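Local coordinates for protein myosin-I heavy chain (Dictyostelium discoideum, PDB 5EJY) that is a class VII myosin, an actin-based motor with ATPase activity involved in early steps of phagocytosis and in adhesion, represented here by a MyTH4-FERM part of its tail, at residues 14-17 / 23-26; 104-109 / 144-149; 111-116 / 123-128. All blocks are in the same frame, centred on the assembly; numbering follows the deposited sequence.

Contact 1: 14-17 / 23-26; sequences YSFY and NFNI
Phe16 and Phe24 meet through the outer ends of their rings across the short helix 16-23, Phe16 lying in its first turn and Phe24 just past its last residue. Followed outward, Phe16 starts with a CB that does not itself aim at the 23-26 segment. CG stands anti to the backbone N (chi1 -170°), which carries the ring toward Phe24. CG, CD1 and CD2 stay clear of Phe24, and contact begins only at the far end of the ring: CE2 of Phe16 comes to 4.1 Å from CZ of Phe24. CZ of Phe16, the last atom of the side chain, makes the closest approach, 3.8 Å from CE1 of Phe24, and it also lies 4.0 Å from Phe24 CZ. The ring centroids are 6.0 Å apart and the planes are inclined by 77°; the two meet obliquely, as an apolar touch of ring ends. Just 64 Å² is buried between the segments. Both rings also rest on Cys107 of helix 102-112, with Phe16 reaching Ile110 as well, and Phe24 meets the ring of Phe36. The arrangement is that of a short helix, with Ser15 at the N-cap position, on which a phenylalanine at either end packs against helix 102-112 in the helical MyTH4 region.

Contact 2: 104-109 / 144-149; sequences EIYCQL and KYFAAY
Tyr106 and Phe146 form an edge-to-face aromatic contact between two helices of the MyTH4 helical bundle, 102-112 and 143-155, buried inside the domain. The nearest CA atoms across the contact, those of Tyr106 and Phe146, are 7.9 Å apart, and the two rings fill the space between. Both CB atoms point at the opposite segment. In Phe146, CG lies anti to the backbone N (chi1 178°), which directs the ring so that one face is turned to Tyr106. Tyr106 sets one ring edge, CD1 and CE1, against that face. Its CD1 stands 3.7 Å above the plane of the Phe146 ring, over the centre, while CE1 leans toward the outer rim. The centroids lie 4.8 Å apart with the planes at 61°, a tilted version of the T-shaped pair. The tyrosine ring is also tethered at its far end, because OH is hydrogen-bonded to the backbone O of Phe136; this bond holds the far end of the ring in place. Leucine in place of Phe146 would probably deprive the Tyr106 edge of its flat aromatic partner and leave a gap between the two helices. Around the pair, helix 119-133 supplies Thr132 beside Tyr106 and Cys133 beside Phe146. On another side of helix 102-112, Gln108 NE2 donates to Glu104 OE2 over 3.0 Å in a nearly straight bond (167°) that uses the anti lone pair of the carboxylate oxygen. Within the aromatic pair itself, the closest atoms are Tyr106 CE1 and Phe146 CE2, 3.7 Å apart.

Contact 3: 111-116 / 123-128; sequences KQSTSN and IRVWEL
Val125 points its two methyl groups at the end of helix 102-112, CG1 chiefly to Ser113, CG2 to Gln112 and Asn116. With CG1 anti to the backbone N (chi1 -178°), that methyl lies 3.8 Å from CB of Ser113. CG2 turns instead to Gln112, 3.9 Å from its CB, and also meets the Gln112 carbonyl O at 3.7 Å. The Gln112 chain starts toward Val125 but bends at chi2, taking its amide away to Gln39. Asn116 reaches back across the turn: its ND2 donates to Gln112 O at 2.9 Å, nearly in line with the C=O but 30° out of the Asn116 amide plane and bent at N-H...O (135°), while also passing 4.0 Å from Val125 CG2. The indole of Trp126 swings in from the side, setting NE1 3.7 Å from Ser113 CB. A water at the edge of the indole, in its plane, accepts from Trp126 NE1 and donates to Ser113 O, both at 2.9 Å, joining the turn after helix 102-112 to helix 119-133. The contact closes the bend between these helices. Helix 53-70 lies against Gln112 and Val125, and helix 161-180 packs on Trp126.

Along the chain, contact 1 is complete before the other two begin, whereas both segments of contact 3 fall between those of contact 2. Contacts 2 and 3 share helix 102-112, and their centres are about 11 Å apart; Tyr149 OH and Ser113 OG, 2.7 Å apart, probably form a hydrogen bond between them. Contact 1 lies about 10 Å from contact 2, centre to centre, and touches it where Tyr14 and Ser15 pack on helix 143-155. It stays apart from contact 3, about 17 Å between centres. Helix 102-112 therefore touches helix 16-23 and the loop after it, helix 119-133 and helix 143-155, in the helical part of this myosin tail.

Contact 1: 14-17 / 23-26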
loop_
_atom_site.group_PDB
_atom_site.type_symbol
_atom_site.label_atom_id
_atom_site.label_comp_id
_atom_site.label_asym_id
_atom_site.label_seq_id
_atom_site.Cartn_x
_atom_site.Cartn_y
_atom_site.Cartn_z
ATOM N N TYR A 14 -9.478 12.719 -33.641
ATOM C CA TYR A 14 -10.416 12.169 -32.674
ATOM C C TYR A 14 -11.271 13.263 -32.071
ATOM O O TYR A 14 -10.929 13.857 -31.050
ATOM C CB TYR A 14 -9.667 11.385 -31.590
ATOM C CG TYR A 14 -9.003 10.140 -32.125
ATOM C CD1 TYR A 14 -9.695 8.940 -32.186
ATOM C CD2 TYR A 14 -7.694 10.165 -32.577
ATOM C CE1 TYR A 14 -9.100 7.798 -32.674
ATOM C CE2 TYR A 14 -7.089 9.027 -33.068
ATOM C CZ TYR A 14 -7.800 7.846 -33.116
ATOM O OH TYR A 14 -7.216 6.704 -33.603
ATOM N N SER A 15 -12.392 13.533 -32.721
ATOM C CA SER A 15 -13.282 14.587 -32.283
ATOM C C SER A 15 -14.485 13.991 -31.572
ATOM O O SER A 15 -15.164 13.136 -32.133
ATOM C CB SER A 15 -13.759 15.400 -33.487
ATOM O OG SER A 15 -14.791 16.282 -33.093
ATOM N N PHE A 16 -14.754 14.453 -30.352
ATOM C CA PHE A 16 -15.887 13.940 -29.581
ATOM C C PHE A 16 -17.207 14.119 -30.325
ATOM O O PHE A 16 -18.151 13.367 -30.103
ATOM C CB PHE A 16 -15.975 14.610 -28.206
ATOM C CG PHE A 16 -16.979 13.961 -27.282
ATOM C CD1 PHE A 16 -16.774 12.669 -26.807
ATOM C CD2 PHE A 16 -18.124 14.637 -26.891
ATOM C CE1 PHE A 16 -17.687 12.067 -25.969
ATOM C CE2 PHE A 16 -19.040 14.046 -26.045
ATOM C CZ PHE A 16 -18.826 12.751 -25.582
ATOM N N TYR A 17 -17.276 15.128 -31.194
ATOM C CA TYR A 17 -18.449 15.315 -32.043
ATOM C C TYR A 17 -18.813 14.017 -32.751
ATOM O O TYR A 17 -19.977 13.620 -32.788
ATOM C CB TYR A 17 -18.177 16.405 -33.085
ATOM C CG TYR A 17 -19.291 16.589 -34.091
ATOM C CD1 TYR A 17 -20.381 17.388 -33.794
ATOM C CD2 TYR A 17 -19.247 15.970 -35.335
ATOM C CE1 TYR A 17 -21.398 17.575 -34.694
ATOM C CE2 TYR A 17 -20.273 16.152 -36.259
ATOM C CZ TYR A 17 -21.344 16.963 -35.922
ATOM O OH TYR A 17 -22.380 17.171 -36.802
ATOM N N ASN A 23 -22.649 7.380 -30.952
ATOM C CA ASN A 23 -22.906 6.575 -29.756
ATOM C C ASN A 23 -23.982 7.073 -28.789
ATOM O O ASN A 23 -24.507 6.291 -27.995
ATOM C CB ASN A 23 -21.601 6.321 -28.996
ATOM C CG ASN A 23 -20.638 5.458 -29.778
ATOM O OD1 ASN A 23 -20.852 4.257 -29.930
ATOM N ND2 ASN A 23 -19.572 6.060 -30.280
ATOM N N PHE A 24 -24.322 8.353 -28.837
ATOM C CA PHE A 24 -25.322 8.865 -27.905
ATOM C C PHE A 24 -26.700 8.242 -28.129
ATOM O O PHE A 24 -27.038 7.797 -29.231
ATOM C CB PHE A 24 -25.419 10.393 -27.945
ATOM C CG PHE A 24 -24.491 11.108 -26.972
ATOM C CD1 PHE A 24 -23.221 10.620 -26.700
ATOM C CD2 PHE A 24 -24.894 12.278 -26.355
ATOM C CE1 PHE A 24 -22.368 11.289 -25.809
ATOM C CE2 PHE A 24 -24.050 12.965 -25.471
ATOM C CZ PHE A 24 -22.780 12.466 -25.200
ATOM N N ASN A 25 -27.477 8.240 -27.053
ATOM C CA ASN A 25 -28.794 7.625 -26.960
ATOM C C ASN A 25 -29.817 8.668 -27.406
ATOM O O ASN A 25 -30.746 9.008 -26.673
ATOM C CB ASN A 25 -28.995 7.256 -25.486
ATOM C CG ASN A 25 -30.213 6.395 -25.233
ATOM O OD1 ASN A 25 -30.701 5.690 -26.116
ATOM N ND2 ASN A 25 -30.702 6.439 -23.994
ATOM N N ILE A 26 -29.625 9.189 -28.615
ATOM C CA ILE A 26 -30.283 10.431 -29.038
ATOM C C ILE A 26 -31.812 10.435 -28.961
ATOM O O ILE A 26 -32.407 11.354 -28.403
ATOM C CB ILE A 26 -29.818 10.857 -30.446
ATOM C CG1 ILE A 26 -28.353 11.300 -30.391
ATOM C CG2 ILE A 26 -30.682 11.995 -30.973
ATOM C CD1 ILE A 26 -27.524 10.813 -31.564
#

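Contact 2: 104-109 / 144-149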
loop_
_atom_site.group_PDB
_atom_site.type_symbol
_atom_site.label_atom_id
_atom_site.label_comp_id
_atom_site.label_asym_id
_atom_site.label_seq_id
_atom_site.Cartn_x
_atom_site.Cartn_y
_atom_site.Cartn_z
ATOM N N GLU A 104 -19.975 6.074 -20.140
ATOM C CA GLU A 104 -21.113 6.897 -19.743
ATOM C C GLU A 104 -20.689 8.058 -18.844
ATOM O O GLU A 104 -20.992 9.223 -19.131
ATOM C CB GLU A 104 -22.163 6.044 -19.022
ATOM C CG GLU A 104 -23.328 6.845 -18.459
ATOM C CD GLU A 104 -24.359 7.208 -19.514
ATOM O OE1 GLU A 104 -24.541 6.419 -20.467
ATOM O OE2 GLU A 104 -24.978 8.289 -19.387
ATOM N N ILE A 105 -19.997 7.733 -17.752
ATOM C CA ILE A 105 -19.508 8.737 -16.819
ATOM C C ILE A 105 -18.624 9.767 -17.510
ATOM O O ILE A 105 -18.816 10.976 -17.334
ATOM C CB ILE A 105 -18.750 8.089 -15.624
ATOM C CG1 ILE A 105 -19.708 7.221 -14.794
ATOM C CG2 ILE A 105 -18.072 9.159 -14.755
ATOM C CD1 ILE A 105 -18.999 6.104 -14.012
ATOM N N TYR A 106 -17.661 9.317 -18.304
ATOM C CA TYR A 106 -16.776 10.280 -18.950
ATOM C C TYR A 106 -17.536 11.195 -19.918
ATOM O O TYR A 106 -17.241 12.374 -20.005
ATOM C CB TYR A 106 -15.637 9.578 -19.682
ATOM C CG TYR A 106 -14.440 9.265 -18.810
ATOM C CD1 TYR A 106 -13.484 10.233 -18.541
ATOM C CD2 TYR A 106 -14.274 8.000 -18.245
ATOM C CE1 TYR A 106 -12.378 9.955 -17.747
ATOM C CE2 TYR A 106 -13.161 7.709 -17.448
ATOM C CZ TYR A 106 -12.220 8.692 -17.210
ATOM O OH TYR A 106 -11.115 8.425 -16.432
ATOM N N CYS A 107 -18.514 10.647 -20.632
ATOM C CA CYS A 107 -19.293 11.442 -21.583
ATOM C C CYS A 107 -20.104 12.498 -20.863
ATOM O O CYS A 107 -20.268 13.605 -21.372
ATOM C CB CYS A 107 -20.224 10.562 -22.424
ATOM S SG CYS A 107 -19.402 9.622 -23.684
ATOM N N GLN A 108 -20.636 12.155 -19.692
ATOM C CA GLN A 108 -21.365 13.137 -18.892
ATOM C C GLN A 108 -20.466 14.285 -18.454
ATOM O O GLN A 108 -20.908 15.436 -18.393
ATOM C CB GLN A 108 -22.008 12.494 -17.665
ATOM C CG GLN A 108 -23.115 11.501 -17.992
ATOM C CD GLN A 108 -23.804 10.966 -16.743
ATOM O OE1 GLN A 108 -23.720 11.561 -15.665
ATOM N NE2 GLN A 108 -24.494 9.843 -16.886
ATOM N N LEU A 109 -19.210 13.978 -18.136
ATOM C CA LEU A 109 -18.277 15.022 -17.689
ATOM C C LEU A 109 -17.784 15.889 -18.855
ATOM O O LEU A 109 -17.602 17.104 -18.712
ATOM C CB LEU A 109 -17.090 14.410 -16.935
ATOM C CG LEU A 109 -17.511 13.553 -15.737
ATOM C CD1 LEU A 109 -16.310 12.869 -15.075
ATOM C CD2 LEU A 109 -18.300 14.387 -14.722
ATOM N N LYS A 144 -9.227 7.707 -26.783
ATOM C CA LYS A 144 -8.560 8.648 -27.688
ATOM C C LYS A 144 -9.339 9.956 -27.838
ATOM O O LYS A 144 -8.752 11.032 -27.922
ATOM C CB LYS A 144 -8.312 8.010 -29.051
ATOM C CG LYS A 144 -7.473 6.749 -28.986
ATOM C CD LYS A 144 -6.098 6.948 -29.595
ATOM C CE LYS A 144 -5.520 5.622 -30.088
ATOM N NZ LYS A 144 -4.137 5.772 -30.621
ATOM N N TYR A 145 -10.663 9.865 -27.864
ATOM C CA TYR A 145 -11.489 11.057 -27.950
ATOM C C TYR A 145 -11.344 11.877 -26.685
ATOM O O TYR A 145 -11.274 13.101 -26.731
ATOM C CB TYR A 145 -12.958 10.686 -28.161
ATOM C CG TYR A 145 -13.209 9.969 -29.461
ATOM C CD1 TYR A 145 -13.398 10.684 -30.649
ATOM C CD2 TYR A 145 -13.252 8.587 -29.516
ATOM C CE1 TYR A 145 -13.630 10.019 -31.848
ATOM C CE2 TYR A 145 -13.476 7.921 -30.708
ATOM C CZ TYR A 145 -13.665 8.646 -31.868
ATOM O OH TYR A 145 -13.892 7.984 -33.052
ATOM N N PHE A 146 -11.297 11.198 -25.543
ATOM C CA PHE A 146 -11.200 11.907 -24.283
ATOM C C PHE A 146 -9.815 12.506 -24.149
ATOM O O PHE A 146 -9.659 13.623 -23.678
ATOM C CB PHE A 146 -11.522 11.000 -23.072
ATOM C CG PHE A 146 -11.375 11.709 -21.769
ATOM C CD1 PHE A 146 -12.248 12.724 -21.420
ATOM C CD2 PHE A 146 -10.327 11.411 -20.917
ATOM C CE1 PHE A 146 -12.092 13.418 -20.220
ATOM C CE2 PHE A 146 -10.164 12.113 -19.718
ATOM C CZ PHE A 146 -11.051 13.102 -19.371
ATOM N N ALA A 147 -8.804 11.760 -24.575
ATOM C CA ALA A 147 -7.441 12.280 -24.522
ATOM C C ALA A 147 -7.288 13.517 -25.410
ATOM O O ALA A 147 -6.580 14.466 -25.063
ATOM C CB ALA A 147 -6.454 11.201 -24.934
ATOM N N ALA A 148 -7.947 13.505 -26.564
ATOM C CA ALA A 148 -7.894 14.678 -27.448
ATOM C C ALA A 148 -8.526 15.872 -26.747
ATOM O O ALA A 148 -8.035 17.008 -26.811
ATOM C CB ALA A 148 -8.599 14.378 -28.770
ATOM N N TYR A 149 -9.617 15.606 -26.045
ATOM C CA TYR A 149 -10.325 16.647 -25.324
ATOM C C TYR A 149 -9.444 17.275 -24.238
ATOM O O TYR A 149 -9.434 18.496 -24.065
ATOM C CB TYR A 149 -11.613 16.076 -24.724
ATOM C CG TYR A 149 -12.469 17.109 -24.042
ATOM C CD1 TYR A 149 -13.116 18.093 -24.781
ATOM C CD2 TYR A 149 -12.641 17.098 -22.671
ATOM C CE1 TYR A 149 -13.909 19.039 -24.168
ATOM C CE2 TYR A 149 -13.428 18.035 -22.041
ATOM C CZ TYR A 149 -14.061 19.012 -22.804
ATOM O OH TYR A 149 -14.843 19.961 -22.206
#

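Contact 3: 111-116 / 123-128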
loop_
_atom_site.group_PDB
_atom_site.type_symbol
_atom_site.label_atom_id
_atom_site.label_comp_id
_atom_site.label_asym_id
_atom_site.label_seq_id
_atom_site.Cartn_x
_atom_site.Cartn_y
_atom_site.Cartn_z
ATOM N N LYS A 111 -19.569 16.427 -21.535
ATOM C CA LYS A 111 -20.785 17.203 -21.783
ATOM C C LYS A 111 -20.919 18.409 -20.851
ATOM O O LYS A 111 -21.122 19.541 -21.308
ATOM C CB LYS A 111 -22.020 16.290 -21.664
ATOM C CG LYS A 111 -23.346 17.014 -21.473
ATOM C CD LYS A 111 -24.503 16.017 -21.267
ATOM C CE LYS A 111 -25.776 16.740 -20.843
ATOM N NZ LYS A 111 -26.275 17.626 -21.950
ATOM N N GLN A 112 -20.811 18.174 -19.546
ATOM C CA GLN A 112 -21.048 19.242 -18.581
ATOM C C GLN A 112 -19.934 20.284 -18.556
ATOM O O GLN A 112 -20.097 21.350 -17.959
ATOM C CB GLN A 112 -21.264 18.684 -17.172
ATOM C CG GLN A 112 -22.600 17.961 -16.986
ATOM C CD GLN A 112 -23.802 18.872 -17.235
ATOM O OE1 GLN A 112 -24.257 19.022 -18.366
ATOM N NE2 GLN A 112 -24.317 19.472 -16.174
ATOM N N SER A 113 -18.801 19.968 -19.173
ATOM C CA SER A 113 -17.713 20.936 -19.258
ATOM C C SER A 113 -17.669 21.593 -20.646
ATOM O O SER A 113 -16.726 22.315 -20.965
ATOM C CB SER A 113 -16.364 20.285 -18.926
ATOM O OG SER A 113 -16.026 19.294 -19.886
ATOM N N THR A 114 -18.681 21.319 -21.468
ATOM C CA THR A 114 -18.766 21.895 -22.813
ATOM C C THR A 114 -19.748 23.060 -22.822
ATOM O O THR A 114 -20.901 22.899 -22.436
ATOM C CB THR A 114 -19.208 20.848 -23.847
ATOM O OG1 THR A 114 -18.172 19.872 -24.001
ATOM C CG2 THR A 114 -19.490 21.507 -25.212
ATOM N N SER A 115 -19.278 24.233 -23.249
ATOM C CA SER A 115 -20.102 25.442 -23.256
ATOM C C SER A 115 -20.731 25.695 -21.910
ATOM O O SER A 115 -21.910 26.022 -21.828
ATOM C CB SER A 115 -21.198 25.349 -24.308
ATOM O OG SER A 115 -20.626 25.377 -25.597
ATOM N N ASN A 116 -19.941 25.522 -20.854
ATOM C CA ASN A 116 -20.412 25.731 -19.495
ATOM C C ASN A 116 -20.273 27.214 -19.174
ATOM O O ASN A 116 -19.164 27.741 -19.129
ATOM C CB ASN A 116 -19.592 24.869 -18.520
ATOM C CG ASN A 116 -20.156 24.865 -17.105
ATOM O OD1 ASN A 116 -20.718 25.862 -16.649
ATOM N ND2 ASN A 116 -19.991 23.733 -16.392
ATOM N N ILE A 123 -15.151 24.601 -13.105
ATOM C CA ILE A 123 -14.126 24.161 -12.168
ATOM C C ILE A 123 -14.532 22.879 -11.430
ATOM O O ILE A 123 -13.725 21.962 -11.276
ATOM C CB ILE A 123 -13.801 25.270 -11.156
ATOM C CG1 ILE A 123 -13.024 26.392 -11.855
ATOM C CG2 ILE A 123 -13.001 24.730 -9.987
ATOM C CD1 ILE A 123 -12.613 27.519 -10.926
ATOM N N ARG A 124 -15.778 22.825 -10.970
ATOM C CA ARG A 124 -16.309 21.622 -10.330
ATOM C C ARG A 124 -16.319 20.410 -11.257
ATOM O O ARG A 124 -15.997 19.291 -10.830
ATOM C CB ARG A 124 -17.723 21.874 -9.803
ATOM C CG ARG A 124 -17.752 22.714 -8.543
ATOM C CD ARG A 124 -17.087 21.968 -7.401
ATOM N NE ARG A 124 -16.962 22.793 -6.206
ATOM C CZ ARG A 124 -17.990 23.155 -5.446
ATOM N NH1 ARG A 124 -19.218 22.767 -5.767
ATOM N NH2 ARG A 124 -17.793 23.910 -4.371
ATOM N N VAL A 125 -16.708 20.613 -12.513
ATOM C CA VAL A 125 -16.735 19.497 -13.455
ATOM C C VAL A 125 -15.317 18.989 -13.685
ATOM O O VAL A 125 -15.100 17.791 -13.774
ATOM C CB VAL A 125 -17.359 19.849 -14.827
ATOM C CG1 VAL A 125 -17.380 18.600 -15.719
ATOM C CG2 VAL A 125 -18.761 20.389 -14.659
ATOM N N TRP A 126 -14.350 19.900 -13.769
ATOM C CA TRP A 126 -12.968 19.479 -14.005
ATOM C C TRP A 126 -12.346 18.762 -12.790
ATOM O O TRP A 126 -11.501 17.875 -12.952
ATOM C CB TRP A 126 -12.106 20.639 -14.526
ATOM C CG TRP A 126 -12.262 20.799 -16.012
ATOM C CD1 TRP A 126 -13.080 21.684 -16.675
ATOM C CD2 TRP A 126 -11.628 20.009 -17.021
ATOM N NE1 TRP A 126 -12.970 21.500 -18.031
ATOM C CE2 TRP A 126 -12.086 20.479 -18.272
ATOM C CE3 TRP A 126 -10.708 18.953 -16.989
ATOM C CZ2 TRP A 126 -11.650 19.932 -19.479
ATOM C CZ3 TRP A 126 -10.281 18.408 -18.181
ATOM C CH2 TRP A 126 -10.747 18.900 -19.416
ATOM N N GLU A 127 -12.791 19.121 -11.591
ATOM C CA GLU A 127 -12.465 18.342 -10.394
ATOM C C GLU A 127 -13.005 16.909 -10.500
ATOM O O GLU A 127 -12.305 15.957 -10.156
ATOM C CB GLU A 127 -13.016 19.009 -9.140
ATOM C CG GLU A 127 -12.276 20.307 -8.748
ATOM C CD GLU A 127 -12.994 21.094 -7.664
ATOM O OE1 GLU A 127 -14.094 20.674 -7.254
ATOM O OE2 GLU A 127 -12.464 22.143 -7.230
ATOM N N LEU A 128 -14.255 16.773 -10.949
ATOM C CA LEU A 128 -14.855 15.464 -11.207
ATOM C C LEU A 128 -14.086 14.677 -12.248
ATOM O O LEU A 128 -13.876 13.476 -12.096
ATOM C CB LEU A 128 -16.302 15.608 -11.674
ATOM C CG LEU A 128 -17.298 16.107 -10.629
ATOM C CD1 LEU A 128 -18.689 16.299 -11.248
ATOM C CD2 LEU A 128 -17.357 15.126 -9.451
HETATM O O HOH W 1 -14.229 23.236 -19.911
#